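Local coordinates for protein glucokinase (Enterococcus faecalis, PDB 2QM1) that probably phosphorylates glucose at the expense of ATP and binds zinc and magnesium ions, at residues I11-T16 and M73-S78; T16-A21 and W33-N38; I140-G145 and V266-G271. All coordinates share one frame; numbering follows the deposited sequence. Where two conformers were deposited one is given.

Contact 1: I11-T16 and M73-S78; sequences IDLGGT and MGTPGS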
loop_
_atom_site.group_PDB
_atom_site.type_symbol
_atom_site.label_atom_id
_atom_site.label_comp_id
_atom_site.label_asym_id
_atom_site.label_seq_id
_atom_site.Cartn_x
_atom_site.Cartn_y
_atom_site.Cartn_z
ATOM N N ILE B 11 -24.469 -9.319 -2.368
ATOM C CA ILE B 11 -25.268 -8.097 -2.312
ATOM C C ILE B 11 -24.338 -6.949 -2.640
ATOM O O ILE B 11 -23.252 -6.821 -2.050
ATOM C CB ILE B 11 -25.908 -7.864 -0.932
ATOM C CG1 ILE B 11 -26.820 -9.056 -0.578
ATOM C CG2 ILE B 11 -26.656 -6.475 -0.907
ATOM C CD1 ILE B 11 -26.977 -9.399 0.983
ATOM N N ASP B 12 -24.787 -6.127 -3.581
ATOM C CA ASP B 12 -24.093 -4.920 -3.958
ATOM C C ASP B 12 -24.971 -3.695 -3.588
ATOM O O ASP B 12 -25.835 -3.253 -4.350
ATOM C CB ASP B 12 -23.702 -5.028 -5.441
ATOM C CG ASP B 12 -23.015 -3.799 -5.959
ATOM O OD1 ASP B 12 -22.850 -2.854 -5.170
ATOM O OD2 ASP B 12 -22.665 -3.774 -7.175
ATOM N N LEU B 13 -24.718 -3.167 -2.393
ATOM C CA LEU B 13 -25.502 -2.070 -1.808
ATOM C C LEU B 13 -24.946 -0.731 -2.291
ATOM O O LEU B 13 -23.852 -0.337 -1.875
ATOM C CB LEU B 13 -25.438 -2.125 -0.256
ATOM C CG LEU B 13 -25.957 -0.888 0.511
ATOM C CD1 LEU B 13 -27.416 -0.541 0.165
ATOM C CD2 LEU B 13 -25.763 -0.906 2.084
ATOM N N GLY B 14 -25.685 -0.038 -3.166
ATOM C CA GLY B 14 -25.245 1.273 -3.676
ATOM C C GLY B 14 -26.164 2.408 -3.251
ATOM O O GLY B 14 -27.260 2.166 -2.770
ATOM N N GLY B 15 -25.735 3.656 -3.432
ATOM C CA GLY B 15 -26.558 4.814 -2.973
ATOM C C GLY B 15 -27.962 4.926 -3.563
ATOM O O GLY B 15 -28.877 5.496 -2.949
ATOM N N THR B 16 -28.132 4.366 -4.761
ATOM C CA THR B 16 -29.410 4.406 -5.505
ATOM C C THR B 16 -30.119 3.064 -5.690
ATOM O O THR B 16 -31.367 3.014 -5.677
ATOM C CB THR B 16 -29.177 4.918 -6.941
ATOM O OG1 THR B 16 -28.015 5.751 -6.972
ATOM C CG2 THR B 16 -30.348 5.679 -7.408
HETATM N N MSE B 73 -21.743 -9.222 1.394
HETATM C CA MSE B 73 -22.271 -7.886 1.016
HETATM C C MSE B 73 -21.183 -6.809 0.887
HETATM O O MSE B 73 -20.318 -6.735 1.716
HETATM C CB MSE B 73 -23.353 -7.442 2.033
HETATM C CG MSE B 73 -23.976 -6.059 1.734
HETATM SE SE MSE B 73 -25.377 -5.771 3.046
HETATM C CE MSE B 73 -25.085 -3.868 3.348
ATOM N N GLY B 74 -21.240 -5.997 -0.162
ATOM C CA GLY B 74 -20.475 -4.795 -0.252
ATOM C C GLY B 74 -21.342 -3.579 0.083
ATOM O O GLY B 74 -22.499 -3.525 -0.296
ATOM N N THR B 75 -20.771 -2.625 0.817
ATOM C CA THR B 75 -21.497 -1.455 1.292
ATOM C C THR B 75 -20.608 -0.222 1.165
ATOM O O THR B 75 -19.385 -0.308 1.355
ATOM C CB THR B 75 -21.900 -1.591 2.781
ATOM O OG1 THR B 75 -22.536 -0.370 3.235
ATOM C CG2 THR B 75 -20.678 -1.852 3.625
ATOM N N PRO B 76 -21.223 0.930 0.898
ATOM C CA PRO B 76 -20.514 2.196 1.019
ATOM C C PRO B 76 -20.058 2.357 2.471
ATOM O O PRO B 76 -20.666 1.767 3.375
ATOM C CB PRO B 76 -21.590 3.234 0.697
ATOM C CG PRO B 76 -22.601 2.493 -0.081
ATOM C CD PRO B 76 -22.629 1.139 0.524
ATOM N N GLY B 77 -18.977 3.123 2.669
ATOM C CA GLY B 77 -18.405 3.445 3.982
ATOM C C GLY B 77 -17.307 2.510 4.436
ATOM O O GLY B 77 -16.835 1.678 3.674
ATOM N N SER B 78 -16.917 2.600 5.706
ATOM C CA SER B 78 -15.828 1.754 6.146
ATOM C C SER B 78 -16.303 0.630 7.093
ATOM O O SER B 78 -17.231 0.788 7.883
ATOM C CB SER B 78 -14.655 2.578 6.659
ATOM O OG SER B 78 -14.513 2.497 8.042
#

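Contact 2: T16-A21 and W33-N38; sequences TTIKFA and WSIETN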
loop_
_atom_site.group_PDB
_atom_site.type_symbol
_atom_site.label_atom_id
_atom_site.label_comp_id
_atom_site.label_asym_id
_atom_site.label_seq_id
_atom_site.Cartn_x
_atom_site.Cartn_y
_atom_site.Cartn_z
ATOM N N THR B 16 -28.132 4.366 -4.761
ATOM C CA THR B 16 -29.410 4.406 -5.505
ATOM C C THR B 16 -30.119 3.064 -5.690
ATOM O O THR B 16 -31.367 3.014 -5.677
ATOM C CB THR B 16 -29.177 4.918 -6.941
ATOM O OG1 THR B 16 -28.015 5.751 -6.972
ATOM C CG2 THR B 16 -30.348 5.679 -7.408
ATOM N N THR B 17 -29.315 2.008 -5.888
ATOM C CA THR B 17 -29.791 0.644 -6.171
ATOM C C THR B 17 -29.100 -0.387 -5.268
ATOM O O THR B 17 -27.958 -0.182 -4.867
ATOM C CB THR B 17 -29.534 0.198 -7.644
ATOM O OG1 THR B 17 -29.169 1.314 -8.473
ATOM C CG2 THR B 17 -30.756 -0.498 -8.203
ATOM N N ILE B 18 -29.806 -1.471 -4.933
ATOM C CA ILE B 18 -29.196 -2.592 -4.214
ATOM C C ILE B 18 -29.366 -3.764 -5.172
ATOM O O ILE B 18 -30.498 -4.070 -5.587
ATOM C CB ILE B 18 -29.910 -2.923 -2.840
ATOM C CG1 ILE B 18 -30.105 -1.651 -1.982
ATOM C CG2 ILE B 18 -29.124 -4.055 -2.085
ATOM C CD1 ILE B 18 -30.942 -1.879 -0.680
ATOM N N LYS B 19 -28.247 -4.375 -5.552
ATOM C CA LYS B 19 -28.264 -5.481 -6.491
ATOM C C LYS B 19 -27.923 -6.771 -5.755
ATOM O O LYS B 19 -27.081 -6.747 -4.884
ATOM C CB LYS B 19 -27.217 -5.264 -7.545
ATOM C CG LYS B 19 -27.383 -3.998 -8.305
ATOM C CD LYS B 19 -26.777 -4.193 -9.660
ATOM C CE LYS B 19 -26.134 -2.958 -10.152
ATOM N NZ LYS B 19 -24.894 -2.807 -9.334
ATOM N N PHE B 20 -28.560 -7.874 -6.152
ATOM C CA PHE B 20 -28.358 -9.195 -5.546
ATOM C C PHE B 20 -28.000 -10.172 -6.643
ATOM O O PHE B 20 -28.406 -9.988 -7.821
ATOM C CB PHE B 20 -29.640 -9.679 -4.897
ATOM C CG PHE B 20 -30.244 -8.716 -3.931
ATOM C CD1 PHE B 20 -30.086 -8.897 -2.570
ATOM C CD2 PHE B 20 -31.015 -7.646 -4.374
ATOM C CE1 PHE B 20 -30.657 -8.003 -1.663
ATOM C CE2 PHE B 20 -31.575 -6.735 -3.464
ATOM C CZ PHE B 20 -31.413 -6.928 -2.111
ATOM N N ALA B 21 -27.221 -11.190 -6.283
ATOM C CA ALA B 21 -27.094 -12.345 -7.164
ATOM C C ALA B 21 -26.960 -13.580 -6.340
ATOM O O ALA B 21 -26.492 -13.509 -5.211
ATOM C CB ALA B 21 -25.902 -12.237 -8.085
ATOM N N TRP B 33 -31.060 -9.700 -9.417
ATOM C CA TRP B 33 -32.244 -8.853 -9.193
ATOM C C TRP B 33 -31.867 -7.605 -8.429
ATOM O O TRP B 33 -30.741 -7.494 -7.915
ATOM C CB TRP B 33 -33.360 -9.641 -8.518
ATOM C CG TRP B 33 -33.172 -10.020 -7.056
ATOM C CD1 TRP B 33 -33.687 -9.358 -5.974
ATOM C CD2 TRP B 33 -32.490 -11.172 -6.531
ATOM N NE1 TRP B 33 -33.367 -10.018 -4.795
ATOM C CE2 TRP B 33 -32.631 -11.133 -5.099
ATOM C CE3 TRP B 33 -31.792 -12.242 -7.116
ATOM C CZ2 TRP B 33 -32.074 -12.109 -4.253
ATOM C CZ3 TRP B 33 -31.217 -13.219 -6.277
ATOM C CH2 TRP B 33 -31.369 -13.144 -4.846
ATOM N N SER B 34 -32.733 -6.607 -8.424
ATOM C CA SER B 34 -32.388 -5.389 -7.678
ATOM C C SER B 34 -33.615 -4.734 -7.076
ATOM O O SER B 34 -34.746 -5.170 -7.338
ATOM C CB SER B 34 -31.499 -4.392 -8.508
ATOM O OG SER B 34 -32.185 -3.939 -9.661
ATOM N N ILE B 35 -33.371 -3.752 -6.203
ATOM C CA ILE B 35 -34.400 -2.836 -5.698
ATOM C C ILE B 35 -33.769 -1.454 -5.528
ATOM O O ILE B 35 -32.530 -1.324 -5.552
ATOM C CB ILE B 35 -34.979 -3.266 -4.312
ATOM C CG1 ILE B 35 -33.890 -3.108 -3.203
ATOM C CG2 ILE B 35 -35.622 -4.687 -4.393
ATOM C CD1 ILE B 35 -34.108 -3.836 -1.915
ATOM N N GLU B 36 -34.614 -0.436 -5.333
ATOM C CA GLU B 36 -34.149 0.915 -4.991
ATOM C C GLU B 36 -33.578 0.928 -3.588
ATOM O O GLU B 36 -33.996 0.173 -2.718
ATOM C CB GLU B 36 -35.293 1.956 -5.050
ATOM C CG GLU B 36 -36.202 1.837 -6.261
ATOM C CD GLU B 36 -37.196 3.019 -6.403
ATOM O OE1 GLU B 36 -38.174 3.111 -5.601
ATOM O OE2 GLU B 36 -36.997 3.838 -7.350
ATOM N N THR B 37 -32.660 1.839 -3.354
ATOM C CA THR B 37 -32.122 2.038 -2.029
ATOM C C THR B 37 -32.988 3.126 -1.389
ATOM O O THR B 37 -32.969 4.248 -1.854
ATOM C CB THR B 37 -30.644 2.463 -2.115
ATOM O OG1 THR B 37 -29.937 1.611 -3.038
ATOM C CG2 THR B 37 -29.953 2.427 -0.728
ATOM N N ASN B 38 -33.766 2.770 -0.357
ATOM C CA ASN B 38 -34.539 3.740 0.439
ATOM C C ASN B 38 -33.678 4.367 1.529
ATOM O O ASN B 38 -33.401 3.729 2.539
ATOM C CB ASN B 38 -35.772 3.056 1.059
ATOM C CG ASN B 38 -36.729 4.045 1.736
ATOM O OD1 ASN B 38 -36.567 5.245 1.637
ATOM N ND2 ASN B 38 -37.715 3.529 2.422
#

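Contact 3: I140-G145 and V266-G271; sequences ITLGTG and VVIGGG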
loop_
_atom_site.group_PDB
_atom_site.type_symbol
_atom_site.label_atom_id
_atom_site.label_comp_id
_atom_site.label_asym_id
_atom_site.label_seq_id
_atom_site.Cartn_x
_atom_site.Cartn_y
_atom_site.Cartn_z
ATOM N N ILE B 140 -9.001 -0.006 -8.914
ATOM C CA ILE B 140 -9.454 1.379 -8.856
ATOM C C ILE B 140 -10.735 1.599 -9.710
ATOM O O ILE B 140 -10.756 1.322 -10.920
ATOM C CB ILE B 140 -8.333 2.373 -9.267
ATOM C CG1 ILE B 140 -8.897 3.761 -9.490
ATOM C CG2 ILE B 140 -7.680 1.959 -10.569
ATOM C CD1 ILE B 140 -9.475 4.383 -8.291
ATOM N N THR B 141 -11.792 2.094 -9.073
ATOM C CA THR B 141 -13.056 2.331 -9.775
ATOM C C THR B 141 -13.365 3.817 -9.922
ATOM O O THR B 141 -13.389 4.565 -8.951
ATOM C CB THR B 141 -14.221 1.551 -9.146
ATOM O OG1 THR B 141 -15.447 1.814 -9.861
ATOM C CG2 THR B 141 -14.363 1.887 -7.682
ATOM N N LEU B 142 -13.581 4.235 -11.157
ATOM C CA LEU B 142 -13.872 5.613 -11.442
ATOM C C LEU B 142 -15.334 5.675 -11.850
ATOM O O LEU B 142 -15.707 5.099 -12.853
ATOM C CB LEU B 142 -13.012 6.095 -12.623
ATOM C CG LEU B 142 -11.509 5.790 -12.577
ATOM C CD1 LEU B 142 -10.872 6.212 -13.894
ATOM C CD2 LEU B 142 -10.862 6.552 -11.410
ATOM N N GLY B 143 -16.143 6.331 -11.043
ATOM C CA GLY B 143 -17.551 6.642 -11.380
ATOM C C GLY B 143 -17.972 7.972 -10.779
ATOM O O GLY B 143 -17.316 8.983 -10.984
ATOM N N THR B 144 -19.073 7.967 -10.022
ATOM C CA THR B 144 -19.539 9.125 -9.256
ATOM C C THR B 144 -18.460 9.597 -8.342
ATOM O O THR B 144 -18.252 10.810 -8.186
ATOM C CB THR B 144 -20.705 8.741 -8.279
ATOM O OG1 THR B 144 -21.601 7.847 -8.931
ATOM C CG2 THR B 144 -21.452 9.974 -7.830
ATOM N N GLY B 145 -17.821 8.617 -7.694
ATOM C CA GLY B 145 -16.664 8.828 -6.821
ATOM C C GLY B 145 -15.492 7.980 -7.275
ATOM O O GLY B 145 -15.605 7.217 -8.239
ATOM N N VAL B 266 -2.696 -3.276 -11.675
ATOM C CA VAL B 266 -3.698 -2.250 -11.309
ATOM C C VAL B 266 -4.845 -2.357 -12.317
ATOM O O VAL B 266 -4.651 -2.187 -13.527
ATOM C CB VAL B 266 -3.039 -0.849 -11.310
ATOM C CG1 VAL B 266 -4.050 0.320 -11.062
ATOM C CG2 VAL B 266 -1.875 -0.835 -10.262
ATOM N N VAL B 267 -6.028 -2.698 -11.821
ATOM C CA VAL B 267 -7.223 -2.852 -12.675
ATOM C C VAL B 267 -8.107 -1.605 -12.578
ATOM O O VAL B 267 -8.515 -1.231 -11.483
ATOM C CB VAL B 267 -8.030 -4.120 -12.281
ATOM C CG1 VAL B 267 -9.273 -4.299 -13.185
ATOM C CG2 VAL B 267 -7.111 -5.359 -12.324
ATOM N N ILE B 268 -8.379 -0.961 -13.717
ATOM C CA ILE B 268 -9.263 0.198 -13.759
ATOM C C ILE B 268 -10.711 -0.166 -14.146
ATOM O O ILE B 268 -10.973 -0.701 -15.217
ATOM C CB ILE B 268 -8.745 1.292 -14.721
ATOM C CG1 ILE B 268 -7.275 1.685 -14.449
ATOM C CG2 ILE B 268 -9.650 2.539 -14.664
ATOM C CD1 ILE B 268 -6.558 2.106 -15.761
ATOM N N GLY B 269 -11.667 0.158 -13.275
ATOM C CA GLY B 269 -13.059 -0.218 -13.517
ATOM C C GLY B 269 -13.954 0.999 -13.329
ATOM O O GLY B 269 -13.459 2.095 -13.128
ATOM N N GLY B 270 -15.271 0.771 -13.362
ATOM C CA GLY B 270 -16.246 1.821 -13.139
ATOM C C GLY B 270 -16.651 2.352 -14.488
ATOM O O GLY B 270 -16.110 1.915 -15.489
ATOM N N GLY B 271 -17.583 3.313 -14.506
ATOM C CA GLY B 271 -18.169 3.799 -15.739
ATOM C C GLY B 271 -17.179 4.321 -16.755
ATOM O O GLY B 271 -17.273 4.022 -17.938
#

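Contact 1: I11-T16 and M73-S78
The carbonyl oxygen of Ile11 is gripped twice by the parallel strand beside it: Gly74 N donates a nearly straight bond to Ile11 O at 2.9 Å, and Met73 CA brings its C-H to the same oxygen. One step further on, Gly74 O accepts Leu13 N at 3.1 Å. On the Ile11 face, Met73, modelled as selenomethionine, runs its chain across Ile11, with CG 3.8 Å from Ile11 CB. The bend at chi3 (142°) brings CE to Leu13 CD2 at 3.3 Å, tighter than a usual methyl contact. Leu13 also rests its CG on the ring carbon CD of Pro76, approached at about a right angle, while Thr75 OG1 is held by a 2.8 Å bond to Pro76 O on a lone pair. Gly14 and Gly15 continue into the turn of the DLGGT sequence, probably the phosphate-1 loop of the actin-like ATP-binding fold. Helix 46-60 covers the Ile11 and Met73 face through Ile50; strand 17-24 flanks strand 7-13, and strand 112-116 borders strand 68-75 on its far side.

Contact 2: T16-A21 and W33-N38
Ile18 and Ile35 exchange both backbone bonds: Ile18 N reaches Ile35 O at 2.8 Å, and Ile35 N returns to Ile18 O at 3.0 Å. The Phe20 and Trp33 pair does the same, with Phe20 N bound to Trp33 O at 2.8 Å and a longer bond of 3.1 Å from Trp33 N to Phe20 O. Between these hydrogen-bonded pairs, Lys19 and Ser34 face each other as a non-hydrogen-bonded pair, and Lys19 CA offers its C-H to Trp33 O as a second, weaker partner. This is the antiparallel hairpin of strands 17-24 and 29-36, at the edge of the mixed sheet of the actin-like fold. Where the strands end, Thr37 N bonds to Thr16 O at 2.9 Å from well above the carbonyl plane, and Thr37 OG1 is satisfied by Gly14 O, which ties the end of the hairpin to the neighbouring loop. On the face of Ile18, Phe20 and Ile35, Trp33 stands with chi1 71°, which folds its indole back over Phe20. The Phe20 ring and the five-membered ring of Trp33 form an offset stack with planes only 6° apart, and Phe20 CB lies over the indole six-membered ring in a CH-pi contact, 3.3 Å from Trp33 CE2. The indole N-H is not spent on that stack: Trp33 NE1 bonds to Ser53 OG of helix 46-60. Ile35 CD1 touches the edge of the Phe20 ring and meets Ile18 CD1 at 3.9 Å.

Contact 3: I140-G145 and V266-G271
Strands 140-142 and 266-269 run parallel at 20° with their axes 4.7 Å apart, laced by three backbone bonds: Ile140 N to Val267 O at 2.9 Å, Gly269 N to Ile140 O at 2.8 Å, and Leu142 N to Gly269 O. Ile140 O also receives the C-H of Ile268 CA. On one face the branched side chains mesh. Ile140 and Ile268 run alongside each other, and the Ile140 methyl CG2, tucked between its own N and C, meets Ile268 CG1 at 3.9 Å and Val266 CG1 at 4.0 Å. Leu142 CD1 comes obliquely onto Ile268 CG2, and helix 237-261 backs this cluster through Leu250 and Thr254. The opposite face begins apolar, with Val267 packed on Val137 and Phe139, and turns polar at its C-terminal end. There Thr141, with its hydroxyl anti to the backbone N (chi1 180°), puts OG1 3.4 Å from Gly270 CA, and Gly270 bends away from the strand at a positive phi of 95°, its CA turned to Leu142 O. So an apolar face toward the helix is set against one that ends in glycine backbone and a hydroxyl. That end lies near the magnesium ligand Gly148, and the glycine-rich ends, LGTG and GGG, are consistent with the phosphate- and adenosine-binding loops of actin-like kinases.

Contacts 1 and 2 belong to one sheet, their centres 10 Å apart, and share Thr16; along the chain contact 2 is nested inside the loop that contact 1 closes. They touch directly, through Leu13 CD1 packed on Ile18 CG1 and a weak, long ion pair from Asp12 to Lys19. Contact 3 comes later in sequence and lies in a second sheet, its centre about 15 Å from that of contact 1 and 20 Å from that of contact 2, the nearest atoms about 7 Å from either. Both sheets have the strand order 3-2-1-4-5, the duplicated layout of the actin-like ATPase fold. Contact 1 joins strands 7-13 and 68-75, contact 3 the corresponding 137-142 and 265-269, so their loops probably face one another across the nucleotide cleft.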